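Local coordinates for protein lysozyme, putative (Bacillus anthracis, PDB 2WAG) that probably cleaves the glycan strands of bacterial cell-wall peptidoglycan as a family GH25 lysozyme, with retention of anomeric configuration, at residues Glu34-Gly48 and Ala63-Ser77. Residues are numbered along the deposited sequence; the frame is centred on the assembly and turned at random. Where two conformers were deposited one is given.
With SO4 (sulfate ion), chain G.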
loop_
_atom_site.group_PDB
_atom_site.type_symbol
_atom_site.label_atom_id
_atom_site.label_comp_id
_atom_site.label_asym_id
_atom_site.label_seq_id
_atom_site.Cartn_x
_atom_site.Cartn_y
_atom_site.Cartn_z
ATOM N N GLU A 34 0.725 -19.701 -12.076
ATOM C CA GLU A 34 0.419 -20.065 -13.450
ATOM C C GLU A 34 -0.974 -20.716 -13.548
ATOM O O GLU A 34 -1.734 -20.438 -14.468
ATOM C CB GLU A 34 1.506 -20.995 -13.985
ATOM C CG GLU A 34 1.265 -21.492 -15.392
ATOM C CD GLU A 34 2.397 -22.341 -15.902
ATOM O OE1 GLU A 34 2.903 -23.204 -15.166
ATOM O OE2 GLU A 34 2.795 -22.116 -17.058
ATOM N N LYS A 35 -1.297 -21.552 -12.563
ATOM C CA LYS A 35 -2.608 -22.206 -12.480
ATOM C C LYS A 35 -3.782 -21.274 -12.231
ATOM O O LYS A 35 -4.919 -21.685 -12.401
ATOM C CB LYS A 35 -2.566 -23.302 -11.424
ATOM C CG LYS A 35 -1.782 -24.506 -11.890
ATOM C CD LYS A 35 -1.699 -25.561 -10.812
ATOM C CE LYS A 35 -0.855 -26.721 -11.298
ATOM N NZ LYS A 35 -0.648 -27.756 -10.227
ATOM N N GLN A 36 -3.506 -20.016 -11.883
ATOM C CA GLN A 36 -4.536 -19.010 -11.711
ATOM C C GLN A 36 -4.634 -18.068 -12.877
ATOM O O GLN A 36 -5.131 -16.982 -12.730
ATOM C CB GLN A 36 -4.294 -18.232 -10.437
ATOM C CG GLN A 36 -4.514 -19.145 -9.242
ATOM C CD GLN A 36 -4.067 -18.511 -8.000
ATOM O OE1 GLN A 36 -4.737 -17.626 -7.485
ATOM N NE2 GLN A 36 -2.931 -18.945 -7.490
ATOM N N ASN A 37 -4.161 -18.509 -14.036
ATOM C CA ASN A 37 -4.194 -17.757 -15.273
ATOM C C ASN A 37 -3.381 -16.480 -15.179
ATOM O O ASN A 37 -3.703 -15.515 -15.822
ATOM C CB ASN A 37 -5.628 -17.449 -15.726
ATOM C CG ASN A 37 -5.708 -17.118 -17.207
ATOM O OD1 ASN A 37 -4.902 -17.599 -17.977
ATOM N ND2 ASN A 37 -6.601 -16.245 -17.575
ATOM N N MET A 38 -2.349 -16.463 -14.370
ATOM C CA MET A 38 -1.400 -15.347 -14.440
ATOM C C MET A 38 -0.527 -15.567 -15.668
ATOM O O MET A 38 0.155 -16.599 -15.782
ATOM C CB MET A 38 -0.538 -15.283 -13.190
ATOM C CG MET A 38 -1.348 -15.075 -11.914
ATOM S SD MET A 38 -2.202 -13.477 -11.889
ATOM C CE MET A 38 -3.015 -13.643 -10.302
ATOM N N LYS A 39 -0.535 -14.604 -16.585
ATOM C CA LYS A 39 0.168 -14.762 -17.855
ATOM C C LYS A 39 1.553 -14.169 -17.870
ATOM O O LYS A 39 2.340 -14.451 -18.778
ATOM C CB LYS A 39 -0.664 -14.231 -19.017
ATOM C CG LYS A 39 -1.828 -15.176 -19.289
ATOM C CD LYS A 39 -2.527 -14.868 -20.561
ATOM C CE LYS A 39 -3.735 -15.758 -20.688
ATOM N NZ LYS A 39 -3.331 -17.162 -20.958
ATOM N N PHE A 40 1.852 -13.326 -16.889
ATOM C CA PHE A 40 3.152 -12.663 -16.857
ATOM C C PHE A 40 3.550 -12.345 -15.438
ATOM O O PHE A 40 2.712 -12.296 -14.527
ATOM C CB PHE A 40 3.199 -11.393 -17.742
ATOM C CG PHE A 40 2.270 -10.270 -17.303
ATOM C CD1 PHE A 40 2.700 -9.287 -16.427
ATOM C CD2 PHE A 40 0.997 -10.162 -17.848
ATOM C CE1 PHE A 40 1.839 -8.235 -16.049
ATOM C CE2 PHE A 40 0.133 -9.129 -17.498
ATOM C CZ PHE A 40 0.556 -8.155 -16.585
ATOM N N ALA A 41 4.835 -12.092 -15.274
ATOM C CA ALA A 41 5.425 -11.656 -14.035
ATOM C C ALA A 41 6.536 -10.642 -14.308
ATOM O O ALA A 41 7.314 -10.843 -15.153
ATOM C CB ALA A 41 5.912 -12.791 -13.246
ATOM N N PHE A 42 6.550 -9.574 -13.550
ATOM C CA PHE A 42 7.717 -8.695 -13.481
ATOM C C PHE A 42 8.328 -8.839 -12.091
ATOM O O PHE A 42 7.639 -8.653 -11.081
ATOM C CB PHE A 42 7.326 -7.242 -13.751
ATOM C CG PHE A 42 7.009 -6.950 -15.202
ATOM C CD1 PHE A 42 8.030 -6.860 -16.144
ATOM C CD2 PHE A 42 5.704 -6.780 -15.622
ATOM C CE1 PHE A 42 7.748 -6.584 -17.478
ATOM C CE2 PHE A 42 5.414 -6.505 -16.970
ATOM C CZ PHE A 42 6.442 -6.413 -17.886
ATOM N N ILE A 43 9.606 -9.198 -12.043
ATOM C CA ILE A 43 10.274 -9.539 -10.811
ATOM C C ILE A 43 11.310 -8.485 -10.480
ATOM O O ILE A 43 12.120 -8.126 -11.333
ATOM C CB ILE A 43 10.980 -10.907 -10.977
ATOM C CG1 ILE A 43 9.983 -12.007 -11.371
ATOM C CG2 ILE A 43 11.789 -11.278 -9.716
ATOM C CD1 ILE A 43 10.673 -13.247 -11.870
ATOM N N LYS A 44 11.317 -7.966 -9.252
ATOM C CA LYS A 44 12.345 -6.981 -8.890
ATOM C C LYS A 44 13.731 -7.617 -8.937
ATOM O O LYS A 44 13.949 -8.663 -8.311
ATOM C CB LYS A 44 12.124 -6.429 -7.492
ATOM C CG LYS A 44 13.133 -5.329 -7.184
ATOM C CD LYS A 44 12.912 -4.718 -5.799
ATOM C CE LYS A 44 13.987 -3.677 -5.494
ATOM N NZ LYS A 44 13.819 -3.144 -4.110
ATOM N N ALA A 45 14.656 -6.977 -9.665
ATOM C CA ALA A 45 16.047 -7.410 -9.699
ATOM C C ALA A 45 16.927 -6.516 -8.852
ATOM O O ALA A 45 17.630 -7.000 -7.968
ATOM C CB ALA A 45 16.548 -7.428 -11.144
ATOM N N THR A 46 16.920 -5.227 -9.150
ATOM C CA THR A 46 17.910 -4.303 -8.620
ATOM C C THR A 46 17.244 -3.026 -8.128
ATOM O O THR A 46 16.090 -2.685 -8.508
ATOM C CB THR A 46 18.962 -3.953 -9.702
ATOM O OG1 THR A 46 18.286 -3.641 -10.927
ATOM C CG2 THR A 46 19.855 -5.115 -9.955
ATOM N N GLU A 47 17.985 -2.290 -7.303
ATOM C CA GLU A 47 17.584 -0.960 -6.885
ATOM C C GLU A 47 18.817 -0.086 -6.804
ATOM O O GLU A 47 19.862 -0.526 -6.312
ATOM C CB GLU A 47 16.811 -0.973 -5.546
ATOM C CG GLU A 47 16.413 0.424 -5.067
ATOM C CD GLU A 47 15.408 0.429 -3.931
ATOM O OE1 GLU A 47 14.972 -0.647 -3.490
ATOM O OE2 GLU A 47 15.076 1.541 -3.477
ATOM N N GLY A 48 18.708 1.142 -7.292
ATOM C CA GLY A 48 19.834 2.071 -7.234
ATOM C C GLY A 48 21.093 1.522 -7.865
ATOM O O GLY A 48 21.051 0.759 -8.823
ATOM N N ALA A 63 10.251 -18.694 -12.146
ATOM C CA ALA A 63 9.179 -18.197 -12.997
ATOM C C ALA A 63 9.417 -18.606 -14.445
ATOM O O ALA A 63 8.495 -18.930 -15.175
ATOM C CB ALA A 63 9.050 -16.680 -12.871
ATOM N N ASN A 64 10.678 -18.620 -14.859
ATOM C CA ASN A 64 11.006 -18.968 -16.240
ATOM C C ASN A 64 10.800 -20.444 -16.561
ATOM O O ASN A 64 10.762 -20.803 -17.737
ATOM C CB ASN A 64 12.426 -18.503 -16.622
ATOM C CG ASN A 64 12.462 -17.032 -16.985
ATOM O OD1 ASN A 64 12.965 -16.189 -16.222
ATOM N ND2 ASN A 64 11.911 -16.708 -18.114
ATOM N N LYS A 65 10.658 -21.280 -15.533
ATOM C CA LYS A 65 10.324 -22.704 -15.762
ATOM C C LYS A 65 8.864 -22.890 -16.166
ATOM O O LYS A 65 8.489 -23.945 -16.692
ATOM C CB LYS A 65 10.632 -23.560 -14.532
ATOM C CG LYS A 65 12.115 -23.745 -14.276
ATOM C CD LYS A 65 12.385 -24.496 -12.983
ATOM C CE LYS A 65 13.888 -24.566 -12.720
ATOM N NZ LYS A 65 14.262 -25.528 -11.647
ATOM N N THR A 66 8.033 -21.891 -15.884
ATOM C CA THR A 66 6.620 -21.947 -16.254
ATOM C C THR A 66 6.438 -21.459 -17.689
ATOM O O THR A 66 7.418 -21.094 -18.363
ATOM C CB THR A 66 5.739 -21.072 -15.310
ATOM O OG1 THR A 66 5.907 -19.685 -15.628
ATOM C CG2 THR A 66 6.051 -21.327 -13.818
ATOM N N SER A 67 5.190 -21.390 -18.136
ATOM C CA SER A 67 4.815 -20.854 -19.441
ATOM C C SER A 67 4.570 -19.340 -19.408
ATOM O O SER A 67 4.197 -18.760 -20.417
ATOM C CB SER A 67 3.540 -21.554 -19.937
ATOM O OG SER A 67 2.423 -21.191 -19.140
ATOM N N MET A 68 4.724 -18.728 -18.236
ATOM C CA MET A 68 4.457 -17.290 -18.107
ATOM C C MET A 68 5.496 -16.471 -18.839
ATOM O O MET A 68 6.650 -16.883 -18.936
ATOM C CB MET A 68 4.458 -16.856 -16.634
ATOM C CG MET A 68 3.353 -17.553 -15.776
ATOM S SD MET A 68 3.480 -17.383 -13.963
ATOM C CE MET A 68 3.240 -15.607 -13.911
ATOM N N ARG A 69 5.106 -15.301 -19.331
ATOM C CA ARG A 69 6.105 -14.370 -19.867
ATOM C C ARG A 69 6.714 -13.644 -18.674
ATOM O O ARG A 69 5.989 -13.198 -17.785
ATOM C CB ARG A 69 5.469 -13.382 -20.838
ATOM C CG ARG A 69 4.807 -14.043 -22.044
ATOM C CD ARG A 69 4.830 -13.143 -23.275
ATOM N NE ARG A 69 6.208 -13.000 -23.723
ATOM C CZ ARG A 69 6.644 -12.061 -24.555
ATOM N NH1 ARG A 69 7.945 -12.010 -24.851
ATOM N NH2 ARG A 69 5.795 -11.197 -25.078
ATOM N N VAL A 70 8.040 -13.521 -18.651
ATOM C CA VAL A 70 8.721 -13.029 -17.464
ATOM C C VAL A 70 9.660 -11.872 -17.795
ATOM O O VAL A 70 10.416 -11.929 -18.779
ATOM C CB VAL A 70 9.539 -14.164 -16.773
ATOM C CG1 VAL A 70 10.204 -13.667 -15.511
ATOM C CG2 VAL A 70 8.659 -15.349 -16.476
ATOM N N GLY A 71 9.605 -10.815 -16.985
ATOM C CA GLY A 71 10.530 -9.706 -17.109
ATOM C C GLY A 71 11.049 -9.322 -15.737
ATOM O O GLY A 71 10.606 -9.855 -14.703
ATOM N N ALA A 72 11.976 -8.373 -15.725
ATOM C CA ALA A 72 12.567 -7.872 -14.476
ATOM C C ALA A 72 12.419 -6.372 -14.390
ATOM O O ALA A 72 12.385 -5.690 -15.412
ATOM C CB ALA A 72 14.053 -8.252 -14.413
ATOM N N TYR A 73 12.349 -5.854 -13.166
ATOM C CA TYR A 73 12.329 -4.416 -12.976
ATOM C C TYR A 73 13.462 -3.907 -12.104
ATOM O O TYR A 73 13.991 -4.624 -11.240
ATOM C CB TYR A 73 10.969 -3.901 -12.483
ATOM C CG TYR A 73 10.573 -4.076 -11.030
ATOM C CD1 TYR A 73 10.940 -3.137 -10.062
ATOM C CD2 TYR A 73 9.712 -5.115 -10.659
ATOM C CE1 TYR A 73 10.463 -3.255 -8.756
ATOM C CE2 TYR A 73 9.211 -5.227 -9.362
ATOM C CZ TYR A 73 9.608 -4.296 -8.417
ATOM O OH TYR A 73 9.155 -4.353 -7.116
ATOM N N HIS A 74 13.807 -2.645 -12.356
ATOM C CA HIS A 74 14.759 -1.894 -11.572
ATOM C C HIS A 74 14.015 -0.826 -10.792
ATOM O O HIS A 74 13.217 -0.088 -11.359
ATOM C CB HIS A 74 15.716 -1.146 -12.502
ATOM C CG HIS A 74 16.772 -0.408 -11.751
ATOM N ND1 HIS A 74 16.760 0.952 -11.507
ATOM C CD2 HIS A 74 17.872 -0.892 -11.143
ATOM C CE1 HIS A 74 17.823 1.271 -10.778
ATOM N NE2 HIS A 74 18.519 0.170 -10.561
ATOM N N PHE A 75 14.282 -0.730 -9.489
ATOM C CA PHE A 75 13.688 0.334 -8.701
ATOM C C PHE A 75 14.633 1.549 -8.728
ATOM O O PHE A 75 15.746 1.492 -8.213
ATOM C CB PHE A 75 13.373 -0.142 -7.279
ATOM C CG PHE A 75 12.465 0.786 -6.539
ATOM C CD1 PHE A 75 11.121 0.458 -6.320
ATOM C CD2 PHE A 75 12.928 2.007 -6.095
ATOM C CE1 PHE A 75 10.283 1.351 -5.646
ATOM C CE2 PHE A 75 12.107 2.893 -5.431
ATOM C CZ PHE A 75 10.777 2.564 -5.202
ATOM N N PHE A 76 14.192 2.624 -9.366
ATOM C CA PHE A 76 15.023 3.802 -9.597
ATOM C C PHE A 76 15.402 4.542 -8.320
ATOM O O PHE A 76 14.574 4.691 -7.412
ATOM C CB PHE A 76 14.255 4.733 -10.539
ATOM C CG PHE A 76 15.036 5.926 -11.035
ATOM C CD1 PHE A 76 16.062 5.785 -11.962
ATOM C CD2 PHE A 76 14.702 7.203 -10.592
ATOM C CE1 PHE A 76 16.773 6.931 -12.418
ATOM C CE2 PHE A 76 15.368 8.327 -11.068
ATOM C CZ PHE A 76 16.401 8.189 -11.963
ATOM N N SER A 77 16.648 5.003 -8.264
ATOM C CA SER A 77 17.127 5.877 -7.210
ATOM C C SER A 77 17.294 7.293 -7.740
ATOM O O SER A 77 17.815 7.502 -8.840
ATOM C CB SER A 77 18.471 5.387 -6.689
ATOM O OG SER A 77 19.006 6.370 -5.815
HETATM S S SO4 G . 21.790 4.699 -4.459
HETATM O O1 SO4 G . 20.538 4.583 -3.730
HETATM O O2 SO4 G . 22.363 3.567 -5.178
HETATM O O3 SO4 G . 22.786 5.586 -3.841
HETATM O O4 SO4 G . 21.327 5.536 -5.591
HETATM O O HOH W 1 1.810 -16.250 -20.887
HETATM O O HOH W 2 15.968 3.718 -4.730
#
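Strands 40-47 and 69-75 pair in parallel, from R69 N to K39 O through to G48 N to F75 O. A beta bulge at A45 shifts the register by one: Y73 O accepts from A45 N (2.9 Å), and F75 N turns to T46 O. Helix 56-64 lies between the strands in sequence, giving a beta-alpha-beta unit of the family's barrel.

On one face, K44 crosses the Y73 ring. Its CB sits over the ring, 3.8 Å from the centroid, in a CH-pi contact. With CG anti to the backbone N (chi1 -175°) and an extended chain, K44 carries NZ past F75 to a salt bridge with E47 OE1 (2.8 Å). The E47 carboxylate lies beside the F75 ring, their planes 39° apart. S3, S4 and H5 of the second subunit, from the tag region, bond these polar ends.

On the other face, I43 CD1 meets V70 CG1 (3.7 Å) and A63 CB. H74 NE2 donates in its ring plane to a lone pair of G48 O (3.1 Å).

Before the strands, E34 OE2 accepts from S67 N.

The H74 bond should fix the ring's rotation, and the salt bridge holds K44 beside F75.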